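Local coordinates for protein ribose 5-phosphate isomerase, putative (Trypanosoma brucei brucei, PDB 6FXS) that probably interconverts ribose 5-phosphate and ribulose 5-phosphate, as an isomerase of the RpiB/LacAB family, at residues Lys24-Ala29 against Leu71-Met76; Ile32-His37 against His59-Val64; Gly85-Gly90 against Val127-Glu132; Met118-Asn123 against Met145-Thr150. One frame throughout, in Å; residues are numbered along the deposited sequence.

Interaction 1. Residues Lys24-Ala29 against Leu71-Met76; sequences KVAIGA and LNVARM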
loop_
_atom_site.group_PDB
_atom_site.type_symbol
_atom_site.label_atom_id
_atom_site.label_comp_id
_atom_site.label_asym_id
_atom_site.label_seq_id
_atom_site.Cartn_x
_atom_site.Cartn_y
_atom_site.Cartn_z
ATOM N N LYS B 24 16.561 21.791 10.249
ATOM C CA LYS B 24 15.755 21.465 11.403
ATOM C C LYS B 24 14.437 20.795 10.956
ATOM O O LYS B 24 13.734 21.343 10.125
ATOM C CB LYS B 24 15.309 22.702 12.176
ATOM C CG LYS B 24 16.408 23.518 12.792
ATOM C CD LYS B 24 15.868 24.258 14.014
ATOM C CE LYS B 24 16.514 25.617 14.145
ATOM N NZ LYS B 24 16.612 26.046 15.577
ATOM N N VAL B 25 14.096 19.709 11.614
ATOM C CA VAL B 25 12.967 18.860 11.256
ATOM C C VAL B 25 12.072 18.842 12.437
ATOM O O VAL B 25 12.392 18.212 13.424
ATOM C CB VAL B 25 13.452 17.449 10.876
ATOM C CG1 VAL B 25 12.274 16.574 10.526
ATOM C CG2 VAL B 25 14.501 17.468 9.786
ATOM N N ALA B 26 11.007 19.634 12.419
ATOM C CA ALA B 26 10.071 19.642 13.509
ATOM C C ALA B 26 9.188 18.386 13.370
ATOM O O ALA B 26 8.714 18.079 12.250
ATOM C CB ALA B 26 9.217 20.910 13.479
ATOM N N ILE B 27 8.995 17.674 14.480
ATOM C CA ILE B 27 8.256 16.430 14.538
ATOM C C ILE B 27 7.120 16.569 15.563
ATOM O O ILE B 27 7.318 17.048 16.723
ATOM C CB ILE B 27 9.135 15.241 14.929
ATOM C CG1 ILE B 27 10.336 15.147 14.048
ATOM C CG2 ILE B 27 8.361 13.949 14.880
ATOM C CD1 ILE B 27 11.439 14.293 14.638
ATOM N N GLY B 28 5.911 16.223 15.131
ATOM C CA GLY B 28 4.732 16.242 15.972
ATOM C C GLY B 28 3.950 14.963 15.832
ATOM O O GLY B 28 3.985 14.297 14.753
ATOM N N ALA B 29 3.224 14.617 16.894
ATOM C CA ALA B 29 2.347 13.483 16.879
ATOM C C ALA B 29 1.029 13.763 17.561
ATOM O O ALA B 29 0.758 14.884 18.007
ATOM C CB ALA B 29 3.027 12.256 17.456
ATOM N N LEU B 71 -0.757 21.971 13.545
ATOM C CA LEU B 71 -0.690 23.387 13.303
ATOM C C LEU B 71 0.578 24.007 13.906
ATOM O O LEU B 71 1.140 24.943 13.355
ATOM C CB LEU B 71 -1.890 24.040 13.898
ATOM C CG LEU B 71 -3.188 23.714 13.154
ATOM C CD1 LEU B 71 -4.386 24.025 14.024
ATOM C CD2 LEU B 71 -3.221 24.471 11.797
ATOM N N ASN B 72 1.007 23.447 15.005
ATOM C CA ASN B 72 2.251 23.824 15.656
ATOM C C ASN B 72 3.506 23.568 14.763
ATOM O O ASN B 72 4.315 24.483 14.542
ATOM C CB ASN B 72 2.352 22.982 16.896
ATOM C CG ASN B 72 3.268 23.561 17.912
ATOM O OD1 ASN B 72 2.779 24.056 18.917
ATOM N ND2 ASN B 72 4.588 23.500 17.687
ATOM N N VAL B 73 3.650 22.331 14.274
ATOM C CA VAL B 73 4.714 21.980 13.299
ATOM C C VAL B 73 4.568 22.810 12.049
ATOM O O VAL B 73 5.538 23.378 11.549
ATOM C CB VAL B 73 4.734 20.480 12.968
ATOM C CG1 VAL B 73 5.659 20.175 11.804
ATOM C CG2 VAL B 73 5.212 19.693 14.181
ATOM N N ALA B 74 3.333 22.920 11.556
ATOM C CA ALA B 74 3.127 23.609 10.272
ATOM C C ALA B 74 3.518 25.073 10.394
ATOM O O ALA B 74 4.171 25.627 9.522
ATOM C CB ALA B 74 1.685 23.490 9.808
ATOM N N ARG B 75 3.072 25.691 11.470
ATOM C CA ARG B 75 3.392 27.133 11.680
ATOM C C ARG B 75 4.886 27.368 11.790
ATOM O O ARG B 75 5.386 28.338 11.236
ATOM C CB ARG B 75 2.639 27.697 12.898
ATOM C CG ARG B 75 1.212 27.910 12.492
ATOM C CD ARG B 75 0.322 28.274 13.637
ATOM N NE ARG B 75 -1.049 28.454 13.107
ATOM C CZ ARG B 75 -2.155 28.146 13.781
ATOM N NH1 ARG B 75 -2.078 27.619 15.004
ATOM N NH2 ARG B 75 -3.348 28.366 13.244
ATOM N N MET B 76 5.575 26.435 12.419
ATOM C CA MET B 76 7.036 26.506 12.551
ATOM C C MET B 76 7.740 26.489 11.206
ATOM O O MET B 76 8.693 27.256 10.933
ATOM C CB MET B 76 7.574 25.348 13.374
ATOM C CG MET B 76 7.315 25.432 14.862
ATOM S SD MET B 76 7.915 23.981 15.819
ATOM C CE MET B 76 9.682 24.226 15.644
#
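Ala26 meets Val73 and Met76 where helix 66-78 lies on strand 23-29, part of the parallel sheet of a Rossmann-like α/β fold. The helix belongs to a beta-alpha-beta crossover that leaves strand 51-55 and returns in strand 84-89; strand 23-29 runs between these two, so the crossover passes over it. The short segments run almost antiparallel, at 166°, with their axes 8.1 Å apart at closest approach, and no hydrogen bond joins them.

Val73 spreads its two methyls along the strand. CG1 rests against Ala26, 3.7 Å from its O and a little farther from its methyl, while CG2 settles over the backbone of the following residues, 3.7 Å from Gly28 N. Because Gly28 has no side chain, this branch can touch the peptide directly. The first torsion of Val73 (chi1 170°) turns CG1 away from its own backbone nitrogen and places CG2 on the Gly28 side. One helical turn later, Met76 bends at its last torsion (69°) and folds its thioether end over the Ala26 methyl.

Farther out, Val73 also touches Leu87 on strand 84-89 and Ile56 in a loop. Val25 and Ile27 face the other way, toward helix 37-46, which gives the strand a helix on each face. Across the contact itself, the Ala26 methyl lies 4.0 Å from Met76 CE, with Met76 SD almost as near.

Interaction 2. Residues Ile32-His37 against His59-Val64; sequences IGFPIH and HSLERV. With SO4 (sulfate ion), chain E.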
loop_
_atom_site.group_PDB
_atom_site.type_symbol
_atom_site.label_atom_id
_atom_site.label_comp_id
_atom_site.label_asym_id
_atom_site.label_seq_id
_atom_site.Cartn_x
_atom_site.Cartn_y
_atom_site.Cartn_z
ATOM N N ILE B 32 -1.807 8.606 19.399
ATOM C CA ILE B 32 -1.726 7.407 18.581
ATOM C C ILE B 32 -0.312 7.265 17.996
ATOM O O ILE B 32 0.241 6.160 17.935
ATOM C CB ILE B 32 -2.877 7.391 17.499
ATOM C CG1 ILE B 32 -4.277 7.461 18.166
ATOM C CG2 ILE B 32 -2.798 6.162 16.594
ATOM C CD1 ILE B 32 -4.541 6.361 19.206
ATOM N N GLY B 33 0.257 8.363 17.483
ATOM C CA GLY B 33 1.645 8.358 17.023
ATOM C C GLY B 33 2.704 8.386 18.130
ATOM O O GLY B 33 3.799 7.822 17.977
ATOM N N PHE B 34 2.365 8.975 19.278
ATOM C CA PHE B 34 3.307 8.971 20.444
ATOM C C PHE B 34 4.111 7.688 20.632
ATOM O O PHE B 34 5.328 7.753 20.763
ATOM C CB PHE B 34 2.618 9.375 21.785
ATOM C CG PHE B 34 3.536 9.308 22.961
ATOM C CD1 PHE B 34 4.488 10.314 23.168
ATOM C CD2 PHE B 34 3.471 8.250 23.863
ATOM C CE1 PHE B 34 5.389 10.256 24.254
ATOM C CE2 PHE B 34 4.333 8.215 24.978
ATOM C CZ PHE B 34 5.307 9.197 25.151
ATOM N N PRO B 35 3.481 6.509 20.683
ATOM C CA PRO B 35 4.363 5.351 21.011
ATOM C C PRO B 35 5.497 5.093 20.048
ATOM O O PRO B 35 6.393 4.391 20.425
ATOM C CB PRO B 35 3.411 4.155 21.005
ATOM C CG PRO B 35 2.094 4.763 21.298
ATOM C CD PRO B 35 2.072 6.117 20.645
ATOM N N ILE B 36 5.514 5.663 18.815
ATOM C CA ILE B 36 6.641 5.363 17.940
ATOM C C ILE B 36 7.553 6.567 17.702
ATOM O O ILE B 36 8.413 6.480 16.830
ATOM C CB ILE B 36 6.168 4.741 16.565
ATOM C CG1 ILE B 36 5.284 5.729 15.792
ATOM C CG2 ILE B 36 5.541 3.336 16.808
ATOM C CD1 ILE B 36 5.238 5.507 14.298
ATOM N N HIS B 37 7.332 7.683 18.428
ATOM C CA HIS B 37 8.002 8.924 18.123
ATOM C C HIS B 37 9.505 8.838 18.273
ATOM O O HIS B 37 10.249 9.485 17.500
ATOM C CB HIS B 37 7.458 10.114 18.904
ATOM C CG HIS B 37 7.992 10.208 20.302
ATOM N ND1 HIS B 37 7.427 9.514 21.357
ATOM C CD2 HIS B 37 9.080 10.850 20.793
ATOM C CE1 HIS B 37 8.136 9.755 22.446
ATOM N NE2 HIS B 37 9.136 10.568 22.132
ATOM N N HIS B 59 4.341 14.519 24.934
ATOM C CA HIS B 59 5.408 13.856 25.641
ATOM C C HIS B 59 4.906 12.747 26.538
ATOM O O HIS B 59 5.707 12.162 27.294
ATOM C CB HIS B 59 6.200 14.903 26.378
ATOM C CG HIS B 59 6.704 15.984 25.491
ATOM N ND1 HIS B 59 7.722 15.790 24.583
ATOM C CD2 HIS B 59 6.350 17.286 25.388
ATOM C CE1 HIS B 59 7.978 16.924 23.969
ATOM N NE2 HIS B 59 7.159 17.841 24.427
ATOM N N SER B 60 3.602 12.454 26.460
ATOM C CA SER B 60 3.003 11.320 27.192
ATOM C C SER B 60 1.902 10.624 26.353
ATOM O O SER B 60 1.582 11.082 25.231
ATOM C CB SER B 60 2.439 11.790 28.548
ATOM O OG SER B 60 1.136 12.266 28.401
ATOM N N LEU B 61 1.375 9.518 26.908
ATOM C CA LEU B 61 0.224 8.771 26.351
ATOM C C LEU B 61 -1.129 9.439 26.508
ATOM O O LEU B 61 -2.085 8.935 25.963
ATOM C CB LEU B 61 0.131 7.354 26.925
ATOM C CG LEU B 61 0.900 6.266 26.179
ATOM C CD1 LEU B 61 0.771 4.973 26.966
ATOM C CD2 LEU B 61 0.395 6.094 24.734
ATOM N N GLU B 62 -1.229 10.568 27.204
ATOM C CA GLU B 62 -2.492 11.314 27.294
ATOM C C GLU B 62 -3.161 11.624 25.922
ATOM O O GLU B 62 -2.497 12.051 25.007
ATOM C CB GLU B 62 -2.318 12.665 28.027
ATOM C CG GLU B 62 -2.657 12.655 29.521
ATOM C CD GLU B 62 -4.119 12.286 29.854
ATOM O OE1 GLU B 62 -5.051 12.474 29.013
ATOM O OE2 GLU B 62 -4.344 11.786 30.981
ATOM N N ARG B 63 -4.490 11.527 25.865
ATOM C CA ARG B 63 -5.250 11.779 24.638
ATOM C C ARG B 63 -5.185 13.242 24.312
ATOM O O ARG B 63 -5.404 14.075 25.161
ATOM C CB ARG B 63 -6.702 11.317 24.779
ATOM C CG ARG B 63 -6.787 9.789 25.001
ATOM C CD ARG B 63 -8.200 9.227 25.212
ATOM N NE ARG B 63 -9.131 9.809 24.239
ATOM C CZ ARG B 63 -10.160 10.604 24.515
ATOM N NH1 ARG B 63 -10.489 10.904 25.771
ATOM N NH2 ARG B 63 -10.902 11.084 23.521
ATOM N N VAL B 64 -4.823 13.576 23.086
ATOM C CA VAL B 64 -4.683 14.953 22.684
ATOM C C VAL B 64 -5.327 15.059 21.299
ATOM O O VAL B 64 -5.786 14.054 20.735
ATOM C CB VAL B 64 -3.197 15.414 22.666
ATOM C CG1 VAL B 64 -2.532 15.388 24.100
ATOM C CG2 VAL B 64 -2.419 14.556 21.665
HETATM S S SO4 E . -9.214 8.763 20.372
HETATM O O1 SO4 E . -10.242 7.879 20.988
HETATM O O2 SO4 E . -7.958 8.020 20.033
HETATM O O3 SO4 E . -9.753 9.365 19.161
HETATM O O4 SO4 E . -8.963 9.898 21.344
#
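Phe34 swings its ring across to the segment His59-Val64 through a first torsion of 177°, which sets CG opposite the backbone nitrogen, and the ring lies against the backbone from His59 to Leu61. Leu61 (chi1 -89°) brings CD2 alongside the rim of the ring, next to Phe34 CD2, while CD1 extends the chain.

The nearest approach is from Phe34 CE1 to His59 C, 3.4 Å. Ser60 O stands above one face of the ring, displaced toward the rim and 3.5 Å from Phe34 CG, while Leu61 N lies over the same face near CE2, 3.8 Å away. Leu61 CD2 completes the patch, 3.9 Å from Phe34 CD2 and also against Pro35 CG; the Pro35 and Leu61 side chains cross at about a right angle. The contact therefore combines a ring on backbone with a small apolar patch, without a hydrogen bond between the segments.

Each side is braced internally. His37 ND1 donates to Phe34 O at 2.8 Å, nearly straight and on a lone pair, and His37 N shares that acceptor. Its imidazole also stacks on Tyr55. In the other loop, Ser60 OG accepts from Glu62 N, 3.1 Å away, forming an ST turn.

Beyond the turn, Arg63 bends at chi3 and presents its guanidinium edge to a sulfate, probably from the crystallisation liquor, with both NE (2.9 Å) and NH2 bonded to sulfate O4. His31 NE2 and residues of another chain hold the same anion. Such a basic anion pocket between chains, built from loops that follow the carboxyl ends of parallel strands, may mark where the substrate phosphate binds.

Interaction 3. Residues Gly85-Gly90 against Val127-Glu132; sequences GILVCG and VVCLGE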
loop_
_atom_site.group_PDB
_atom_site.type_symbol
_atom_site.label_atom_id
_atom_site.label_comp_id
_atom_site.label_asym_id
_atom_site.label_seq_id
_atom_site.Cartn_x
_atom_site.Cartn_y
_atom_site.Cartn_z
ATOM N N GLY B 85 8.786 19.521 8.261
ATOM C CA GLY B 85 7.968 18.863 9.255
ATOM C C GLY B 85 7.640 17.418 9.092
ATOM O O GLY B 85 7.576 16.885 7.915
ATOM N N ILE B 86 7.436 16.710 10.197
ATOM C CA ILE B 86 6.975 15.306 10.153
ATOM C C ILE B 86 5.817 15.232 11.134
ATOM O O ILE B 86 5.948 15.681 12.306
ATOM C CB ILE B 86 8.090 14.297 10.519
ATOM C CG1 ILE B 86 9.226 14.350 9.493
ATOM C CG2 ILE B 86 7.544 12.894 10.623
ATOM C CD1 ILE B 86 10.508 13.683 9.889
ATOM N N LEU B 87 4.668 14.730 10.677
ATOM C CA LEU B 87 3.481 14.551 11.522
ATOM C C LEU B 87 3.042 13.097 11.461
ATOM O O LEU B 87 2.911 12.509 10.350
ATOM C CB LEU B 87 2.374 15.501 11.124
ATOM C CG LEU B 87 2.730 16.996 11.242
ATOM C CD1 LEU B 87 1.619 17.789 10.618
ATOM C CD2 LEU B 87 2.810 17.327 12.758
ATOM N N VAL B 88 2.829 12.521 12.654
ATOM C CA VAL B 88 2.409 11.154 12.830
ATOM C C VAL B 88 1.102 11.048 13.630
ATOM O O VAL B 88 1.060 11.426 14.816
ATOM C CB VAL B 88 3.445 10.312 13.564
ATOM C CG1 VAL B 88 2.997 8.853 13.541
ATOM C CG2 VAL B 88 4.796 10.397 12.904
ATOM N N CYS B 89 0.053 10.510 13.008
ATOM C CA CYS B 89 -1.206 10.162 13.708
ATOM C C CYS B 89 -1.524 8.734 13.250
ATOM O O CYS B 89 -0.655 8.002 12.746
ATOM C CB CYS B 89 -2.336 11.200 13.439
ATOM S SG CYS B 89 -3.250 11.359 11.780
ATOM N N GLY B 90 -2.743 8.308 13.466
ATOM C CA GLY B 90 -3.142 6.966 13.150
ATOM C C GLY B 90 -2.962 6.655 11.654
ATOM O O GLY B 90 -2.320 5.674 11.325
ATOM N N VAL B 127 6.155 19.253 4.679
ATOM C CA VAL B 127 5.697 18.461 5.773
ATOM C C VAL B 127 5.265 17.063 5.203
ATOM O O VAL B 127 4.586 17.011 4.175
ATOM C CB VAL B 127 4.495 19.114 6.497
ATOM C CG1 VAL B 127 3.974 18.247 7.632
ATOM C CG2 VAL B 127 4.867 20.511 6.997
ATOM N N VAL B 128 5.779 15.983 5.778
ATOM C CA VAL B 128 5.351 14.618 5.462
ATOM C C VAL B 128 4.411 14.113 6.567
ATOM O O VAL B 128 4.712 14.272 7.770
ATOM C CB VAL B 128 6.533 13.673 5.236
ATOM C CG1 VAL B 128 7.416 13.546 6.471
ATOM C CG2 VAL B 128 6.040 12.311 4.772
ATOM N N CYS B 129 3.276 13.517 6.188
ATOM C CA CYS B 129 2.326 13.032 7.178
ATOM C C CYS B 129 2.245 11.532 7.042
ATOM O O CYS B 129 2.272 10.962 5.879
ATOM C CB CYS B 129 0.966 13.670 6.938
ATOM S SG CYS B 129 0.947 15.469 6.981
ATOM N N LEU B 130 2.261 10.869 8.197
ATOM C CA LEU B 130 2.434 9.416 8.310
ATOM C C LEU B 130 1.398 8.787 9.218
ATOM O O LEU B 130 0.908 9.458 10.181
ATOM C CB LEU B 130 3.789 9.125 8.884
ATOM C CG LEU B 130 4.947 9.774 8.084
ATOM C CD1 LEU B 130 6.205 9.549 8.885
ATOM C CD2 LEU B 130 5.062 9.099 6.752
ATOM N N GLY B 131 1.081 7.525 8.934
ATOM C CA GLY B 131 0.143 6.755 9.754
ATOM C C GLY B 131 0.847 5.646 10.504
ATOM O O GLY B 131 1.382 4.705 9.889
ATOM N N GLU B 132 0.849 5.765 11.824
ATOM C CA GLU B 132 1.357 4.730 12.697
ATOM C C GLU B 132 0.473 3.467 12.653
ATOM O O GLU B 132 0.966 2.384 12.778
ATOM C CB GLU B 132 1.423 5.312 14.187
ATOM C CG GLU B 132 1.867 4.341 15.239
ATOM C CD GLU B 132 0.749 3.400 15.751
ATOM O OE1 GLU B 132 -0.427 3.771 15.594
ATOM O OE2 GLU B 132 1.073 2.269 16.212
#
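Gly85-Cys89 and Val127-Gly131 pair as neighbouring parallel strands, their short axes 4.6 Å apart and inclined by 16°. Backbone hydrogen bonds come first. Val128 sends its N to Gly85 O and receives Leu87 N on its own O, both at 2.9 Å; Leu130 repeats the pattern between Leu87 O and Cys89 N. The last bond, from Glu132 N to Cys89 O at 2.8 Å, carries the pairing one residue past the second strand. Between these bonds, CA-H...O contacts fill in, such as Cys129 CA to Leu87 O at 3.3 Å.

Apolar side chains then divide between the two faces. On one, Ile86 and Val128 lie side by side and point the same way. Val128 CG1 sits between its backbone nitrogen and carbonyl carbon (chi1 61°), a crowded position that brings it to 3.6 Å from Ile86 CG1. Ile86 CG2 meets Leu130 CD1. On the other face, Leu87 CD1 reaches Val127 CG1 at 3.8 Å. Past the end of the second strand, Glu132 CB crosses Val88 CG1 at about a right angle.

Both faces are roofed by helices. Ile86 and Val88 pack under helix 37-46, and Val128 and Leu130 under helix 137-149. Leu87, Cys89 and Cys129 face helix 93-100. Strand 23-29 flanks the pair beside 84-89, and strand 107-109 beside 127-131.

Interaction 4. Residues Met118-Asn123 against Met145-Thr150; sequences MARQHN and MTFLQT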
loop_
_atom_site.group_PDB
_atom_site.type_symbol
_atom_site.label_atom_id
_atom_site.label_comp_id
_atom_site.label_asym_id
_atom_site.label_seq_id
_atom_site.Cartn_x
_atom_site.Cartn_y
_atom_site.Cartn_z
ATOM N N MET B 118 7.838 11.529 -4.966
ATOM C CA MET B 118 7.060 12.458 -5.769
ATOM C C MET B 118 6.566 13.685 -4.954
ATOM O O MET B 118 6.437 14.765 -5.513
ATOM C CB MET B 118 5.896 11.780 -6.452
ATOM C CG MET B 118 6.326 10.630 -7.453
ATOM S SD MET B 118 7.731 11.062 -8.548
ATOM C CE MET B 118 6.761 12.127 -9.576
ATOM N N ALA B 119 6.296 13.485 -3.660
ATOM C CA ALA B 119 5.883 14.609 -2.803
ATOM C C ALA B 119 6.965 15.688 -2.850
ATOM O O ALA B 119 6.682 16.889 -2.831
ATOM C CB ALA B 119 5.734 14.165 -1.369
ATOM N N ARG B 120 8.202 15.238 -2.844
ATOM C CA ARG B 120 9.349 16.172 -2.927
ATOM C C ARG B 120 9.622 16.709 -4.339
ATOM O O ARG B 120 9.762 17.926 -4.575
ATOM C CB ARG B 120 10.578 15.459 -2.380
ATOM C CG ARG B 120 10.514 15.204 -0.846
ATOM C CD ARG B 120 10.548 16.399 0.053
ATOM N NE ARG B 120 11.708 17.189 -0.259
ATOM C CZ ARG B 120 11.758 18.413 -0.685
ATOM N NH1 ARG B 120 10.701 19.237 -0.679
ATOM N NH2 ARG B 120 12.962 18.844 -1.098
ATOM N N GLN B 121 9.754 15.775 -5.253
ATOM C CA GLN B 121 10.140 16.101 -6.638
ATOM C C GLN B 121 9.143 16.977 -7.360
ATOM O O GLN B 121 9.519 17.929 -8.060
ATOM C CB GLN B 121 10.328 14.810 -7.437
ATOM C CG GLN B 121 11.621 14.085 -7.177
ATOM C CD GLN B 121 12.706 14.586 -8.124
ATOM O OE1 GLN B 121 13.704 15.308 -7.734
ATOM N NE2 GLN B 121 12.505 14.272 -9.396
ATOM N N HIS B 122 7.859 16.701 -7.176
ATOM C CA HIS B 122 6.793 17.484 -7.796
ATOM C C HIS B 122 6.138 18.525 -6.909
ATOM O O HIS B 122 5.756 19.609 -7.424
ATOM C CB HIS B 122 5.674 16.549 -8.360
ATOM C CG HIS B 122 6.075 15.841 -9.616
ATOM N ND1 HIS B 122 5.201 15.068 -10.371
ATOM C CD2 HIS B 122 7.257 15.846 -10.291
ATOM C CE1 HIS B 122 5.849 14.580 -11.419
ATOM N NE2 HIS B 122 7.099 15.042 -11.407
ATOM N N ASN B 123 5.848 18.188 -5.678
ATOM C CA ASN B 123 5.051 19.101 -4.815
ATOM C C ASN B 123 5.951 19.969 -3.896
ATOM O O ASN B 123 5.414 20.819 -3.150
ATOM C CB ASN B 123 4.007 18.311 -4.006
ATOM C CG ASN B 123 3.163 17.383 -4.903
ATOM O OD1 ASN B 123 3.339 16.162 -4.898
ATOM N ND2 ASN B 123 2.312 17.976 -5.702
ATOM N N MET B 145 13.473 8.933 5.405
ATOM C CA MET B 145 14.810 9.103 4.809
ATOM C C MET B 145 14.700 9.650 3.400
ATOM O O MET B 145 15.495 10.545 2.990
ATOM C CB MET B 145 15.641 7.810 4.865
ATOM C CG MET B 145 15.938 7.418 6.332
ATOM S SD MET B 145 16.873 5.892 6.534
ATOM C CE MET B 145 18.464 6.334 5.798
ATOM N N THR B 146 13.733 9.100 2.648
ATOM C CA THR B 146 13.557 9.480 1.253
ATOM C C THR B 146 13.054 10.939 1.215
ATOM O O THR B 146 13.504 11.758 0.426
ATOM C CB THR B 146 12.550 8.512 0.544
ATOM O OG1 THR B 146 13.076 7.206 0.635
ATOM C CG2 THR B 146 12.356 8.842 -0.907
ATOM N N PHE B 147 12.071 11.237 2.055
ATOM C CA PHE B 147 11.502 12.566 2.052
ATOM C C PHE B 147 12.604 13.631 2.334
ATOM O O PHE B 147 12.637 14.714 1.764
ATOM C CB PHE B 147 10.373 12.639 3.080
ATOM C CG PHE B 147 9.521 13.848 2.967
ATOM C CD1 PHE B 147 8.466 13.885 2.047
ATOM C CD2 PHE B 147 9.766 14.964 3.729
ATOM C CE1 PHE B 147 7.619 14.947 1.992
ATOM C CE2 PHE B 147 8.933 16.089 3.640
ATOM C CZ PHE B 147 7.870 16.099 2.773
ATOM N N LEU B 148 13.472 13.322 3.280
ATOM C CA LEU B 148 14.507 14.294 3.715
ATOM C C LEU B 148 15.605 14.400 2.702
ATOM O O LEU B 148 16.144 15.496 2.547
ATOM C CB LEU B 148 15.101 13.884 5.049
ATOM C CG LEU B 148 14.160 14.010 6.246
ATOM C CD1 LEU B 148 14.758 13.440 7.524
ATOM C CD2 LEU B 148 13.713 15.426 6.423
ATOM N N GLN B 149 15.914 13.309 2.002
ATOM C CA GLN B 149 17.055 13.281 1.100
ATOM C C GLN B 149 16.711 13.699 -0.338
ATOM O O GLN B 149 17.612 14.091 -1.123
ATOM C CB GLN B 149 17.674 11.896 1.059
ATOM C CG GLN B 149 18.458 11.542 2.293
ATOM C CD GLN B 149 18.979 10.139 2.185
ATOM O OE1 GLN B 149 18.817 9.457 1.148
ATOM N NE2 GLN B 149 19.513 9.661 3.250
ATOM N N THR B 150 15.423 13.665 -0.673
ATOM C CA THR B 150 15.015 13.962 -2.046
ATOM C C THR B 150 14.825 15.429 -2.285
ATOM O O THR B 150 14.062 16.104 -1.562
ATOM C CB THR B 150 13.754 13.119 -2.426
ATOM O OG1 THR B 150 14.006 11.692 -2.248
ATOM C CG2 THR B 150 13.343 13.404 -3.835
#
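Arg120 and Thr150 bring their backbones nearest, CA to CA 6.1 Å, where the carboxyl-terminal end of helix 137-149 comes up against the last turn of helix 113-121 and Thr150 leaves helical geometry.

The Arg120 side chain does most of the joining. Bent at both its second (-67°) and third (-54°) torsions, it folds back across the end of the neighbouring helix. NE and NH2 grip a single acceptor side-on: Thr150 O takes NE at 2.9 Å and NH2 at 3.0 Å, the latter on a lone pair. Both bonds are noticeably bent, and the oxygen stands a little out of the guanidinium plane. The third nitrogen, NH1, turns to Ala125 O and to a salt bridge with Asp124, so the cation ties the helix end to the loop after its own helix.

The aliphatic part of the same chain lies over the Phe147 ring. Arg120 CD sits 3.6 Å from the ring centroid, almost on its normal, as a CH-pi contact. Ala119 CB instead approaches the ring at its edge, 3.9 Å from Phe147 CE1. Thr150 adds its methyl, CG2, against Arg120 CB and Gln121 CG. Its hydroxyl turns back into the helix, donating to Thr146 O at 2.7 Å; Thr150 N reaches that carbonyl from the opposite face of its plane.

Phe147 also packs on Val84 of strand 84-89 and on Ala125, just before strand 127-131. Thr146 leans on His113, Ala116 and Val117, earlier in helix 113-121, so the last turn of helix 137-149 touches helix 113-121 along much of its length.

How the interactions relate
Interactions 1 and 3 share one sheet: Ala26 O to Ile86 N (2.8 Å) and Gly28 N to Ile86 O (2.9 Å), both probable hydrogen bonds, join strand 23-29 to 84-89. Interaction 4 lies against the sheet through Phe147 CE1, 3.7 Å from Val128 CB, and reaches interaction 1 where Leu148 CD2 meets Val25 CG2. Interaction 2 sits beyond the carboxyl ends of the strands; there Gly33 CA packs on Val88 CG1 and Ile36 CD1 lies 3.7 Å from Glu132 CG, placing interaction 3 behind the loops near the sulfate. Interactions 2 and 4 lie on opposite sides of the chain's centre, their own centres about 26 Å apart.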